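Local coordinates for Galactose/lactose metabolism regulatory protein GAL80 (Saccharomyces cerevisiae, PDB 3BTV) that binds the transcriptional activator GAL4 and so keeps the lactose/galactose metabolic genes switched off when no inducing sugar is present, at residues B[37-42]-B[123-128]; B[133-138]-B[410-415]; B[154-159]-B[217-222]; B[186-191]-B[199-204]. The protein carries 1 engineered substitution. One frame throughout, in Å; residues are numbered along the deposited sequence.

Overall arrangement
Contacts 1, 2 and 3 form a chain in which contact 2 touches both others, while contact 4 stands apart. Contact 1 joins a strand and a helix of the Rossmann domain, at the C-terminal end of the parallel sheet where such folds usually bind a dinucleotide. Its segment 123-128 runs on to contact 2, and the two touch where Trp126 CZ3 lies 3.5 Å from His412 CD2, although their centres are about 19 Å apart. Contact 2 in turn meets contact 3, with Leu411 and Leu414 packed on Ile218; here the centres are about 18 Å apart. Contact 4, in the C-terminal domain, touches none of the others, its centre being about 22 to 23 Å from theirs.

Contact 1. Residues B[37-42]-B[123-128]; sequences KTHYPA and FVEWAL
His39, in the first turn of helix 39-45, reaches across to Glu125 and Phe123 on strand 121-125 and buries the most surface of the three. With CG anti to the carbonyl carbon (chi1 -71°), the imidazole points at the strand and puts its NE2 edge against the glutamate. His39 NE2 donates to Glu125 OE2 at 3.2 Å. The oxygen lies in the plane of the ring, but the donor comes in from above the carboxylate plane, 53° out of it, and the bond is somewhat bent. Next to NE2 in the ring, His39 CE1 sits over one face of the Phe123 ring, 3.8 Å from both CE1 and CZ of that phenylalanine; the two rings are oblique, their planes 58° apart. The imidazole is held at its other nitrogen too, since ND1 is hydrogen-bonded to Tyr372 OH on helix 363-380. Glu125 OE2 also accepts from Trp34 NE1, so two donors share this oxygen. A leucine in place of His39 would probably leave Glu125 with Trp34 but without its imidazole partner, and Tyr372 OH without its mate. The buried histidine thus bridges carboxylate and tyrosine hydroxyl, and the nearby carboxylate may raise the ring's affinity for a second proton.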
loop_
_atom_site.group_PDB
_atom_site.type_symbol
_atom_site.label_atom_id
_atom_site.label_comp_id
_atom_site.label_asym_id
_atom_site.label_seq_id
_atom_site.Cartn_x
_atom_site.Cartn_y
_atom_site.Cartn_z
ATOM N N LYS B 37 34.109 -7.561 4.421
ATOM C CA LYS B 37 33.097 -8.221 5.241
ATOM C C LYS B 37 32.145 -9.132 4.461
ATOM O O LYS B 37 31.443 -9.950 5.059
ATOM C CB LYS B 37 32.297 -7.183 6.033
ATOM C CG LYS B 37 33.136 -6.373 7.015
ATOM C CD LYS B 37 32.303 -5.286 7.687
ATOM C CE LYS B 37 33.167 -4.354 8.529
ATOM N NZ LYS B 37 32.372 -3.239 9.127
ATOM N N THR B 38 32.118 -9.002 3.138
ATOM C CA THR B 38 31.183 -9.778 2.328
ATOM C C THR B 38 31.887 -10.571 1.242
ATOM O O THR B 38 31.875 -11.793 1.255
ATOM C CB THR B 38 30.117 -8.880 1.675
ATOM O OG1 THR B 38 30.759 -7.802 0.978
ATOM C CG2 THR B 38 29.180 -8.319 2.734
ATOM N N HIS B 39 32.493 -9.869 0.293
ATOM C CA HIS B 39 33.208 -10.536 -0.786
ATOM C C HIS B 39 34.344 -11.411 -0.268
ATOM O O HIS B 39 34.498 -12.556 -0.694
ATOM C CB HIS B 39 33.754 -9.516 -1.784
ATOM C CG HIS B 39 32.693 -8.857 -2.604
ATOM N ND1 HIS B 39 32.426 -9.221 -3.906
ATOM C CD2 HIS B 39 31.819 -7.869 -2.303
ATOM C CE1 HIS B 39 31.435 -8.482 -4.374
ATOM N NE2 HIS B 39 31.050 -7.653 -3.420
ATOM N N TYR B 40 35.137 -10.884 0.656
ATOM C CA TYR B 40 36.324 -11.612 1.095
ATOM C C TYR B 40 35.994 -12.974 1.710
ATOM O O TYR B 40 36.512 -14.002 1.268
ATOM C CB TYR B 40 37.195 -10.783 2.042
ATOM C CG TYR B 40 38.372 -11.571 2.575
ATOM C CD1 TYR B 40 38.476 -11.877 3.926
ATOM C CD2 TYR B 40 39.363 -12.039 1.720
ATOM C CE1 TYR B 40 39.546 -12.610 4.417
ATOM C CE2 TYR B 40 40.441 -12.772 2.203
ATOM C CZ TYR B 40 40.526 -13.057 3.551
ATOM O OH TYR B 40 41.594 -13.787 4.035
ATOM N N PRO B 41 35.139 -12.989 2.739
ATOM C CA PRO B 41 34.766 -14.273 3.339
ATOM C C PRO B 41 34.360 -15.307 2.286
ATOM O O PRO B 41 34.768 -16.465 2.371
ATOM C CB PRO B 41 33.572 -13.901 4.223
ATOM C CG PRO B 41 33.857 -12.497 4.638
ATOM C CD PRO B 41 34.521 -11.848 3.441
ATOM N N ALA B 42 33.574 -14.887 1.298
ATOM C CA ALA B 42 33.151 -15.784 0.224
ATOM C C ALA B 42 34.337 -16.367 -0.545
ATOM O O ALA B 42 34.469 -17.586 -0.679
ATOM C CB ALA B 42 32.206 -15.067 -0.722
ATOM N N PHE B 123 32.512 -7.820 -12.408
ATOM C CA PHE B 123 31.560 -7.925 -11.311
ATOM C C PHE B 123 31.413 -6.547 -10.673
ATOM O O PHE B 123 32.387 -5.993 -10.160
ATOM C CB PHE B 123 32.109 -8.923 -10.291
ATOM C CG PHE B 123 31.134 -9.311 -9.210
ATOM C CD1 PHE B 123 31.433 -10.358 -8.349
ATOM C CD2 PHE B 123 29.938 -8.644 -9.049
ATOM C CE1 PHE B 123 30.551 -10.730 -7.348
ATOM C CE2 PHE B 123 29.047 -9.015 -8.051
ATOM C CZ PHE B 123 29.355 -10.053 -7.199
ATOM N N VAL B 124 30.201 -5.990 -10.715
ATOM C CA VAL B 124 29.942 -4.668 -10.137
ATOM C C VAL B 124 28.818 -4.737 -9.125
ATOM O O VAL B 124 27.869 -5.496 -9.298
ATOM C CB VAL B 124 29.597 -3.614 -11.227
ATOM C CG1 VAL B 124 29.416 -2.228 -10.610
ATOM C CG2 VAL B 124 30.698 -3.569 -12.297
ATOM N N GLU B 125 28.916 -3.942 -8.067
ATOM C CA GLU B 125 27.843 -3.885 -7.083
ATOM C C GLU B 125 26.702 -2.988 -7.522
ATOM O O GLU B 125 26.892 -2.081 -8.328
ATOM C CB GLU B 125 28.384 -3.428 -5.736
ATOM C CG GLU B 125 29.218 -4.494 -5.068
ATOM C CD GLU B 125 29.538 -4.151 -3.640
ATOM O OE1 GLU B 125 29.979 -3.004 -3.404
ATOM O OE2 GLU B 125 29.344 -5.023 -2.761
ATOM N N TRP B 126 25.509 -3.276 -7.015
ATOM C CA TRP B 126 24.357 -2.402 -7.206
ATOM C C TRP B 126 24.494 -1.260 -6.204
ATOM O O TRP B 126 24.852 -1.503 -5.058
ATOM C CB TRP B 126 23.050 -3.168 -6.974
ATOM C CG TRP B 126 21.841 -2.290 -7.104
ATOM C CD1 TRP B 126 21.122 -1.745 -6.091
ATOM C CD2 TRP B 126 21.243 -1.824 -8.319
ATOM N NE1 TRP B 126 20.114 -0.968 -6.593
ATOM C CE2 TRP B 126 20.168 -0.997 -7.963
ATOM C CE3 TRP B 126 21.524 -2.017 -9.675
ATOM C CZ2 TRP B 126 19.351 -0.373 -8.912
ATOM C CZ3 TRP B 126 20.714 -1.404 -10.615
ATOM C CH2 TRP B 126 19.647 -0.585 -10.231
ATOM N N ALA B 127 24.232 -0.020 -6.613
ATOM C CA ALA B 127 23.737 0.311 -7.941
ATOM C C ALA B 127 24.863 0.423 -8.958
ATOM O O ALA B 127 26.004 0.739 -8.615
ATOM C CB ALA B 127 22.944 1.623 -7.891
ATOM N N LEU B 128 24.530 0.183 -10.223
ATOM C CA LEU B 128 25.528 0.205 -11.279
ATOM C C LEU B 128 26.126 1.606 -11.420
ATOM O O LEU B 128 27.340 1.765 -11.513
ATOM C CB LEU B 128 24.925 -0.254 -12.612
ATOM C CG LEU B 128 25.909 -0.238 -13.791
ATOM C CD1 LEU B 128 27.198 -0.999 -13.445
ATOM C CD2 LEU B 128 25.260 -0.815 -15.045
#

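Contact 2. Residues B[133-138]-B[410-415]; sequences DQAESI and ILHRLI
The His412 ring carries the methyl group of Ala135 on one face. Ala135 CB stands 4.0 Å from the ring centroid and 28° off its normal, a CH-pi contact displaced toward His412 CD2, which is 3.6 Å from Ala135 CB. The same imidazole meets the indole of Trp126, their planes at about 40°, so a residue of the loop after strand 121-125 also packs on it. The second flat group, the guanidinium of Arg413, receives Glu136 OE2 at its edge and near its plane. That approach is a long salt bridge: Glu136 OE2 lies 3.9 Å from Arg413 NE, and the carboxylate is turned 79° against the guanidinium, so the side-on fit of a paired carboxylate is missing. Arg413 gets there with its chain extended from CG to NE, crossing the glutamate at about a right angle. Its firmer polar partner is Ile433 O, bonded by NH1, and Tyr436 adds a cation-pi contact, so the arginine ties helix 405-424 to the chain's C-terminal tail. The helices come close enough at Ala135 and His412, CA atoms 7.3 Å apart, for a small residue to meet a ring directly. This is helix-helix packing between helix 132-143 of the Rossmann domain and the late helix 405-424.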
loop_
_atom_site.group_PDB
_atom_site.type_symbol
_atom_site.label_atom_id
_atom_site.label_comp_id
_atom_site.label_asym_id
_atom_site.label_seq_id
_atom_site.Cartn_x
_atom_site.Cartn_y
_atom_site.Cartn_z
ATOM N N ASP B 133 21.585 7.343 -17.566
ATOM C CA ASP B 133 22.573 7.742 -18.572
ATOM C C ASP B 133 23.927 7.080 -18.343
ATOM O O ASP B 133 24.472 6.438 -19.244
ATOM C CB ASP B 133 22.735 9.260 -18.601
ATOM C CG ASP B 133 21.612 9.950 -19.349
ATOM O OD1 ASP B 133 20.906 9.269 -20.123
ATOM O OD2 ASP B 133 21.438 11.172 -19.168
ATOM N N GLN B 134 24.470 7.237 -17.137
ATOM C CA GLN B 134 25.718 6.571 -16.765
ATOM C C GLN B 134 25.611 5.060 -16.923
ATOM O O GLN B 134 26.536 4.418 -17.423
ATOM C CB GLN B 134 26.080 6.874 -15.307
ATOM C CG GLN B 134 26.855 8.161 -15.083
ATOM C CD GLN B 134 27.481 8.240 -13.691
ATOM O OE1 GLN B 134 27.252 7.379 -12.831
ATOM N NE2 GLN B 134 28.283 9.273 -13.469
ATOM N N ALA B 135 24.493 4.488 -16.463
ATOM C CA ALA B 135 24.330 3.033 -16.491
ATOM C C ALA B 135 24.399 2.511 -17.928
ATOM O O ALA B 135 25.074 1.518 -18.219
ATOM C CB ALA B 135 23.009 2.616 -15.817
ATOM N N GLU B 136 23.706 3.198 -18.827
ATOM C CA GLU B 136 23.743 2.851 -20.244
ATOM C C GLU B 136 25.133 2.953 -20.853
ATOM O O GLU B 136 25.536 2.090 -21.637
ATOM C CB GLU B 136 22.719 3.668 -21.032
ATOM C CG GLU B 136 21.346 3.018 -20.980
ATOM C CD GLU B 136 20.218 3.954 -21.349
ATOM O OE1 GLU B 136 20.494 5.136 -21.656
ATOM O OE2 GLU B 136 19.051 3.500 -21.328
ATOM N N SER B 137 25.892 3.974 -20.471
ATOM C CA SER B 137 27.264 4.106 -20.968
ATOM C C SER B 137 28.115 2.942 -20.515
ATOM O O SER B 137 28.899 2.397 -21.291
ATOM C CB SER B 137 27.913 5.403 -20.488
ATOM O OG SER B 137 27.351 6.522 -21.144
ATOM N N ILE B 138 27.968 2.583 -19.244
ATOM C CA ILE B 138 28.738 1.489 -18.678
ATOM C C ILE B 138 28.344 0.178 -19.348
ATOM O O ILE B 138 29.212 -0.628 -19.700
ATOM C CB ILE B 138 28.524 1.372 -17.153
ATOM C CG1 ILE B 138 29.088 2.611 -16.448
ATOM C CG2 ILE B 138 29.192 0.105 -16.623
ATOM C CD1 ILE B 138 28.744 2.704 -14.978
ATOM N N ILE B 410 18.038 -2.810 -16.706
ATOM C CA ILE B 410 16.586 -2.859 -16.660
ATOM C C ILE B 410 16.058 -2.297 -15.327
ATOM O O ILE B 410 15.081 -1.547 -15.292
ATOM C CB ILE B 410 16.096 -4.299 -16.893
ATOM C CG1 ILE B 410 16.371 -4.716 -18.341
ATOM C CG2 ILE B 410 14.614 -4.447 -16.511
ATOM C CD1 ILE B 410 16.368 -6.224 -18.556
ATOM N N LEU B 411 16.725 -2.637 -14.235
ATOM C CA LEU B 411 16.350 -2.109 -12.929
ATOM C C LEU B 411 16.530 -0.586 -12.902
ATOM O O LEU B 411 15.669 0.153 -12.402
ATOM C CB LEU B 411 17.196 -2.768 -11.835
ATOM C CG LEU B 411 16.819 -2.446 -10.386
ATOM C CD1 LEU B 411 15.329 -2.611 -10.161
ATOM C CD2 LEU B 411 17.615 -3.343 -9.424
ATOM N N HIS B 412 17.648 -0.114 -13.452
ATOM C CA HIS B 412 17.858 1.325 -13.552
ATOM C C HIS B 412 16.735 2.014 -14.332
ATOM O O HIS B 412 16.315 3.108 -13.971
ATOM C CB HIS B 412 19.207 1.655 -14.186
ATOM C CG HIS B 412 20.301 1.865 -13.191
ATOM N ND1 HIS B 412 20.305 2.919 -12.302
ATOM C CD2 HIS B 412 21.428 1.157 -12.940
ATOM C CE1 HIS B 412 21.382 2.846 -11.542
ATOM N NE2 HIS B 412 22.079 1.785 -11.906
ATOM N N ARG B 413 16.268 1.382 -15.404
ATOM C CA ARG B 413 15.173 1.958 -16.188
ATOM C C ARG B 413 13.934 2.069 -15.340
ATOM O O ARG B 413 13.174 3.035 -15.455
ATOM C CB ARG B 413 14.882 1.116 -17.427
ATOM C CG ARG B 413 15.983 1.202 -18.487
ATOM C CD ARG B 413 15.723 0.281 -19.674
ATOM N NE ARG B 413 16.738 0.457 -20.711
ATOM C CZ ARG B 413 16.796 -0.238 -21.847
ATOM N NH1 ARG B 413 15.894 -1.178 -22.114
ATOM N NH2 ARG B 413 17.762 0.014 -22.722
ATOM N N LEU B 414 13.728 1.077 -14.475
ATOM C CA LEU B 414 12.581 1.108 -13.585
ATOM C C LEU B 414 12.727 2.214 -12.539
ATOM O O LEU B 414 11.774 2.935 -12.251
ATOM C CB LEU B 414 12.377 -0.258 -12.901
ATOM C CG LEU B 414 11.157 -0.352 -11.982
ATOM C CD1 LEU B 414 9.874 -0.065 -12.747
ATOM C CD2 LEU B 414 11.085 -1.747 -11.279
ATOM N N ILE B 415 13.915 2.335 -11.963
ATOM C CA ILE B 415 14.161 3.377 -10.980
ATOM C C ILE B 415 14.014 4.751 -11.635
ATOM O O ILE B 415 13.396 5.664 -11.079
ATOM C CB ILE B 415 15.569 3.278 -10.394
ATOM C CG1 ILE B 415 15.726 1.987 -9.567
ATOM C CG2 ILE B 415 15.844 4.489 -9.533
ATOM C CD1 ILE B 415 14.668 1.815 -8.500
#

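Contact 3. Residues B[154-159]-B[217-222]; sequences QGRKSP and TIDILQ
Arg156 reaches out to Asp219 on helix 209-225, and its side chain can be followed outward from CB. Arg156 CG, anti to the carbonyl carbon and beside the backbone N, lies 3.6 Å from Asp219 OD2, and the chain then runs extended through CD, still beside that oxygen, to NE. There the polar grip begins. Arg156 NE donates to Asp219 OD2 at 2.9 Å, on the syn lone pair, with an N-H...O angle of 161°. Arg156 NH2 donates in parallel to Asp219 OD1 at 3.0 Å, also on the syn side. Guanidinium and carboxylate planes are only 7° apart, so the two groups lie nearly flat with each other and the pair of bonds fixes their rotation. The last nitrogen, NH1, is hydrogen-bonded to Gln395 OE1. Just before the arginine, Ile220 CG2 rests against the backbone of Gly155, 3.8 Å from its C and 3.9 Å from its CA; a side chain at that glycine would run into the methyl. This is a side-on, two-nitrogen salt bridge of the classic bidentate kind, and it fastens the 3-10 turn that follows strand 148-152, the last of the parallel Rossmann sheet, to helix 209-225 of the C-terminal domain.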
loop_
_atom_site.group_PDB
_atom_site.type_symbol
_atom_site.label_atom_id
_atom_site.label_comp_id
_atom_site.label_asym_id
_atom_site.label_seq_id
_atom_site.Cartn_x
_atom_site.Cartn_y
_atom_site.Cartn_z
ATOM N N GLN B 154 22.371 -9.712 -5.041
ATOM C CA GLN B 154 22.553 -10.981 -4.342
ATOM C C GLN B 154 21.291 -11.470 -3.652
ATOM O O GLN B 154 21.265 -12.581 -3.111
ATOM C CB GLN B 154 23.700 -10.883 -3.334
ATOM C CG GLN B 154 23.311 -10.219 -2.032
ATOM C CD GLN B 154 23.135 -8.727 -2.171
ATOM O OE1 GLN B 154 23.859 -8.076 -2.922
ATOM N NE2 GLN B 154 22.170 -8.175 -1.445
ATOM N N GLY B 155 20.245 -10.643 -3.674
ATOM C CA GLY B 155 18.954 -11.027 -3.132
ATOM C C GLY B 155 18.369 -12.179 -3.934
ATOM O O GLY B 155 17.631 -13.026 -3.416
ATOM N N ARG B 156 18.694 -12.207 -5.219
ATOM C CA ARG B 156 18.237 -13.281 -6.087
ATOM C C ARG B 156 18.821 -14.633 -5.658
ATOM O O ARG B 156 18.382 -15.677 -6.138
ATOM C CB ARG B 156 18.624 -12.991 -7.542
ATOM C CG ARG B 156 17.964 -11.757 -8.140
ATOM C CD ARG B 156 18.357 -11.567 -9.612
ATOM N NE ARG B 156 17.409 -10.682 -10.285
ATOM C CZ ARG B 156 17.053 -10.790 -11.560
ATOM N NH1 ARG B 156 17.561 -11.755 -12.309
ATOM N NH2 ARG B 156 16.168 -9.948 -12.078
ATOM N N LYS B 157 19.817 -14.603 -4.770
ATOM C CA LYS B 157 20.508 -15.815 -4.310
ATOM C C LYS B 157 20.145 -16.188 -2.878
ATOM O O LYS B 157 20.687 -17.137 -2.323
ATOM C CB LYS B 157 22.034 -15.642 -4.388
ATOM C CG LYS B 157 22.601 -15.668 -5.792
ATOM C CD LYS B 157 22.206 -16.929 -6.558
ATOM C CE LYS B 157 22.491 -16.746 -8.046
ATOM N NZ LYS B 157 21.876 -17.782 -8.922
ATOM N N SER B 158 19.254 -15.425 -2.264
ATOM C CA SER B 158 18.781 -15.770 -0.927
ATOM C C SER B 158 18.027 -17.099 -0.957
ATOM O O SER B 158 17.297 -17.385 -1.903
ATOM C CB SER B 158 17.859 -14.683 -0.383
ATOM O OG SER B 158 17.042 -15.192 0.668
ATOM N N PRO B 159 18.195 -17.914 0.091
ATOM C CA PRO B 159 17.497 -19.203 0.112
ATOM C C PRO B 159 15.994 -18.969 0.244
ATOM O O PRO B 159 15.197 -19.742 -0.278
ATOM C CB PRO B 159 18.047 -19.887 1.375
ATOM C CG PRO B 159 19.294 -19.117 1.735
ATOM C CD PRO B 159 19.040 -17.716 1.278
ATOM N N THR B 217 14.634 -4.663 -3.406
ATOM C CA THR B 217 13.359 -5.302 -3.089
ATOM C C THR B 217 12.450 -5.523 -4.295
ATOM O O THR B 217 11.887 -6.600 -4.473
ATOM C CB THR B 217 12.598 -4.503 -2.023
ATOM O OG1 THR B 217 13.437 -4.342 -0.873
ATOM C CG2 THR B 217 11.335 -5.252 -1.605
ATOM N N ILE B 218 12.299 -4.509 -5.126
ATOM C CA ILE B 218 11.394 -4.620 -6.248
ATOM C C ILE B 218 11.993 -5.583 -7.269
ATOM O O ILE B 218 11.281 -6.266 -8.011
ATOM C CB ILE B 218 11.105 -3.242 -6.875
ATOM C CG1 ILE B 218 9.738 -3.258 -7.562
ATOM C CG2 ILE B 218 12.232 -2.857 -7.830
ATOM C CD1 ILE B 218 8.549 -3.299 -6.617
ATOM N N ASP B 219 13.313 -5.668 -7.284
ATOM C CA ASP B 219 13.938 -6.618 -8.188
ATOM C C ASP B 219 13.666 -8.056 -7.767
ATOM O O ASP B 219 13.390 -8.892 -8.620
ATOM C CB ASP B 219 15.452 -6.425 -8.308
ATOM C CG ASP B 219 16.085 -7.495 -9.182
ATOM O OD1 ASP B 219 15.825 -7.499 -10.405
ATOM O OD2 ASP B 219 16.805 -8.362 -8.645
ATOM N N ILE B 220 13.771 -8.366 -6.474
ATOM C CA ILE B 220 13.449 -9.745 -6.054
ATOM C C ILE B 220 11.972 -10.027 -6.260
ATOM O O ILE B 220 11.584 -11.163 -6.546
ATOM C CB ILE B 220 13.859 -10.092 -4.584
ATOM C CG1 ILE B 220 13.067 -9.257 -3.587
ATOM C CG2 ILE B 220 15.367 -9.926 -4.361
ATOM C CD1 ILE B 220 13.376 -9.622 -2.141
ATOM N N LEU B 221 11.136 -9.003 -6.129
ATOM C CA LEU B 221 9.710 -9.230 -6.353
ATOM C C LEU B 221 9.490 -9.717 -7.774
ATOM O O LEU B 221 8.795 -10.705 -8.004
ATOM C CB LEU B 221 8.872 -7.967 -6.115
ATOM C CG LEU B 221 7.386 -8.275 -6.312
ATOM C CD1 LEU B 221 6.875 -9.229 -5.188
ATOM C CD2 LEU B 221 6.562 -7.010 -6.368
ATOM N N GLN B 222 10.093 -9.018 -8.733
ATOM C CA GLN B 222 9.940 -9.370 -10.138
ATOM C C GLN B 222 10.569 -10.710 -10.428
ATOM O O GLN B 222 10.046 -11.497 -11.213
ATOM C CB GLN B 222 10.582 -8.307 -11.021
ATOM C CG GLN B 222 9.834 -6.996 -10.988
ATOM C CD GLN B 222 10.627 -5.887 -11.648
ATOM O OE1 GLN B 222 10.386 -5.536 -12.794
ATOM N NE2 GLN B 222 11.598 -5.350 -10.934
#

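Contact 4. Residues B[186-191]-B[199-204]; sequences GWYGYE and YIYEIG
Tyr188 spans the gap to the 3-10 turn at Tyr199-Tyr201, and its hydroxyl makes the one hydrogen bond between the segments. Its CG is anti to the carbonyl carbon and beside the backbone N (chi1 -61°), which carries the phenol toward that turn. Tyr188 OH donates to Ile200 O at 3.0 Å, tilted 24° from the carbonyl plane. Beside that bond the Ile200 methyl CG2 presses on the hydroxyl, 3.1 Å from Tyr188 OH; its apolar contact is with Tyr188 CZ, at 4.0 Å. As for the aromatics, the rings of Tyr188 and Tyr201 meet obliquely, planes 77° apart, with Tyr188 CE2 3.6 Å from Tyr201 CD2. Ile200 CB covers one face of the Tyr201 ring, toward its rim. The backbone meets the rim of that ring: Trp187 O sits in its plane at the edge, 3.5 Å from Tyr201 CE2, while also accepting a hydrogen bond from Gln243 NE2. Tyr201 further makes a cation-pi contact with Arg192. Replacing Tyr188 by an alanine would probably leave Ile200 O without its hydroxyl donor and open a gap beside the Tyr201 ring. Joined here are two loops flanking strand 191-193 of the C-terminal domain: the irregular loop before it and the 3-10 turn after it, leading to helix 209-225.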
loop_
_atom_site.group_PDB
_atom_site.type_symbol
_atom_site.label_atom_id
_atom_site.label_comp_id
_atom_site.label_asym_id
_atom_site.label_seq_id
_atom_site.Cartn_x
_atom_site.Cartn_y
_atom_site.Cartn_z
ATOM N N GLY B 186 15.999 2.553 6.767
ATOM C CA GLY B 186 16.907 2.618 7.897
ATOM C C GLY B 186 17.426 3.984 8.311
ATOM O O GLY B 186 17.245 4.410 9.456
ATOM N N TRP B 187 18.086 4.669 7.389
ATOM C CA TRP B 187 18.904 5.821 7.768
ATOM C C TRP B 187 18.342 7.165 7.318
ATOM O O TRP B 187 18.948 8.214 7.538
ATOM C CB TRP B 187 20.325 5.626 7.243
ATOM C CG TRP B 187 20.798 4.230 7.453
ATOM C CD1 TRP B 187 21.098 3.639 8.647
ATOM C CD2 TRP B 187 21.007 3.230 6.446
ATOM N NE1 TRP B 187 21.487 2.336 8.447
ATOM C CE2 TRP B 187 21.441 2.059 7.106
ATOM C CE3 TRP B 187 20.874 3.212 5.053
ATOM C CZ2 TRP B 187 21.744 0.882 6.419
ATOM C CZ3 TRP B 187 21.177 2.042 4.373
ATOM C CH2 TRP B 187 21.606 0.893 5.057
ATOM N N TYR B 188 17.164 7.129 6.715
ATOM C CA TYR B 188 16.602 8.310 6.094
ATOM C C TYR B 188 15.377 8.815 6.852
ATOM O O TYR B 188 14.423 9.316 6.258
ATOM C CB TYR B 188 16.270 7.982 4.646
ATOM C CG TYR B 188 17.485 7.577 3.840
ATOM C CD1 TYR B 188 17.545 6.350 3.173
ATOM C CD2 TYR B 188 18.583 8.425 3.756
ATOM C CE1 TYR B 188 18.664 5.997 2.430
ATOM C CE2 TYR B 188 19.698 8.080 3.032
ATOM C CZ TYR B 188 19.741 6.888 2.363
ATOM O OH TYR B 188 20.883 6.609 1.646
ATOM N N GLY B 189 15.412 8.657 8.172
ATOM C CA GLY B 189 14.351 9.132 9.038
ATOM C C GLY B 189 14.730 10.470 9.648
ATOM O O GLY B 189 15.541 11.203 9.084
ATOM N N TYR B 190 14.154 10.788 10.805
ATOM C CA TYR B 190 14.386 12.088 11.445
ATOM C C TYR B 190 15.792 12.257 12.032
ATOM O O TYR B 190 16.109 13.291 12.615
ATOM C CB TYR B 190 13.352 12.319 12.546
ATOM C CG TYR B 190 11.931 12.381 12.046
ATOM C CD1 TYR B 190 11.101 11.263 12.092
ATOM C CD2 TYR B 190 11.418 13.560 11.524
ATOM C CE1 TYR B 190 9.792 11.329 11.634
ATOM C CE2 TYR B 190 10.126 13.639 11.067
ATOM C CZ TYR B 190 9.312 12.521 11.119
ATOM O OH TYR B 190 8.020 12.604 10.659
ATOM N N GLU B 191 16.638 11.248 11.880
ATOM C CA GLU B 191 17.947 11.298 12.516
ATOM C C GLU B 191 19.054 10.684 11.675
ATOM O O GLU B 191 18.825 9.764 10.885
ATOM C CB GLU B 191 17.908 10.608 13.882
ATOM C CG GLU B 191 17.065 11.310 14.932
ATOM C CD GLU B 191 16.783 10.413 16.125
ATOM O OE1 GLU B 191 17.110 9.210 16.055
ATOM O OE2 GLU B 191 16.234 10.903 17.131
ATOM N N TYR B 199 27.710 11.911 1.915
ATOM C CA TYR B 199 27.325 11.630 0.532
ATOM C C TYR B 199 26.118 10.701 0.407
ATOM O O TYR B 199 25.461 10.675 -0.632
ATOM C CB TYR B 199 28.501 11.048 -0.255
ATOM C CG TYR B 199 28.692 9.557 -0.090
ATOM C CD1 TYR B 199 28.177 8.665 -1.026
ATOM C CD2 TYR B 199 29.397 9.038 0.990
ATOM C CE1 TYR B 199 28.353 7.299 -0.888
ATOM C CE2 TYR B 199 29.578 7.673 1.138
ATOM C CZ TYR B 199 29.053 6.809 0.196
ATOM O OH TYR B 199 29.226 5.450 0.333
ATOM N N ILE B 200 25.844 9.933 1.457
ATOM C CA ILE B 200 24.715 9.006 1.468
ATOM C C ILE B 200 23.383 9.749 1.440
ATOM O O ILE B 200 22.342 9.158 1.157
ATOM C CB ILE B 200 24.729 8.142 2.737
ATOM C CG1 ILE B 200 26.139 7.643 3.034
ATOM C CG2 ILE B 200 23.779 6.987 2.603
ATOM C CD1 ILE B 200 26.230 6.850 4.319
ATOM N N TYR B 201 23.431 11.046 1.735
ATOM C CA TYR B 201 22.241 11.858 1.941
ATOM C C TYR B 201 22.075 12.956 0.900
ATOM O O TYR B 201 21.219 13.830 1.045
ATOM C CB TYR B 201 22.297 12.476 3.336
ATOM C CG TYR B 201 22.495 11.435 4.410
ATOM C CD1 TYR B 201 23.755 11.168 4.926
ATOM C CD2 TYR B 201 21.419 10.692 4.882
ATOM C CE1 TYR B 201 23.937 10.194 5.900
ATOM C CE2 TYR B 201 21.585 9.722 5.853
ATOM C CZ TYR B 201 22.844 9.476 6.357
ATOM O OH TYR B 201 23.001 8.514 7.324
ATOM N N GLU B 202 22.897 12.903 -0.142
ATOM C CA GLU B 202 22.916 13.932 -1.175
ATOM C C GLU B 202 22.455 13.301 -2.475
ATOM O O GLU B 202 22.951 12.244 -2.847
ATOM C CB GLU B 202 24.338 14.501 -1.322
ATOM C CG GLU B 202 24.635 15.155 -2.672
ATOM C CD GLU B 202 23.898 16.472 -2.880
ATOM O OE1 GLU B 202 23.477 17.095 -1.881
ATOM O OE2 GLU B 202 23.748 16.886 -4.049
ATOM N N ILE B 203 21.505 13.934 -3.162
ATOM C CA ILE B 203 20.902 13.313 -4.342
ATOM C C ILE B 203 21.949 13.144 -5.450
ATOM O O ILE B 203 22.913 13.915 -5.533
ATOM C CB ILE B 203 19.678 14.111 -4.858
ATOM C CG1 ILE B 203 18.856 13.265 -5.835
ATOM C CG2 ILE B 203 20.121 15.417 -5.496
ATOM C CD1 ILE B 203 18.019 14.079 -6.789
ATOM N N GLY B 204 21.790 12.109 -6.271
ATOM C CA GLY B 204 22.660 11.920 -7.420
ATOM C C GLY B 204 23.965 11.188 -7.151
ATOM O O GLY B 204 24.816 11.085 -8.031
#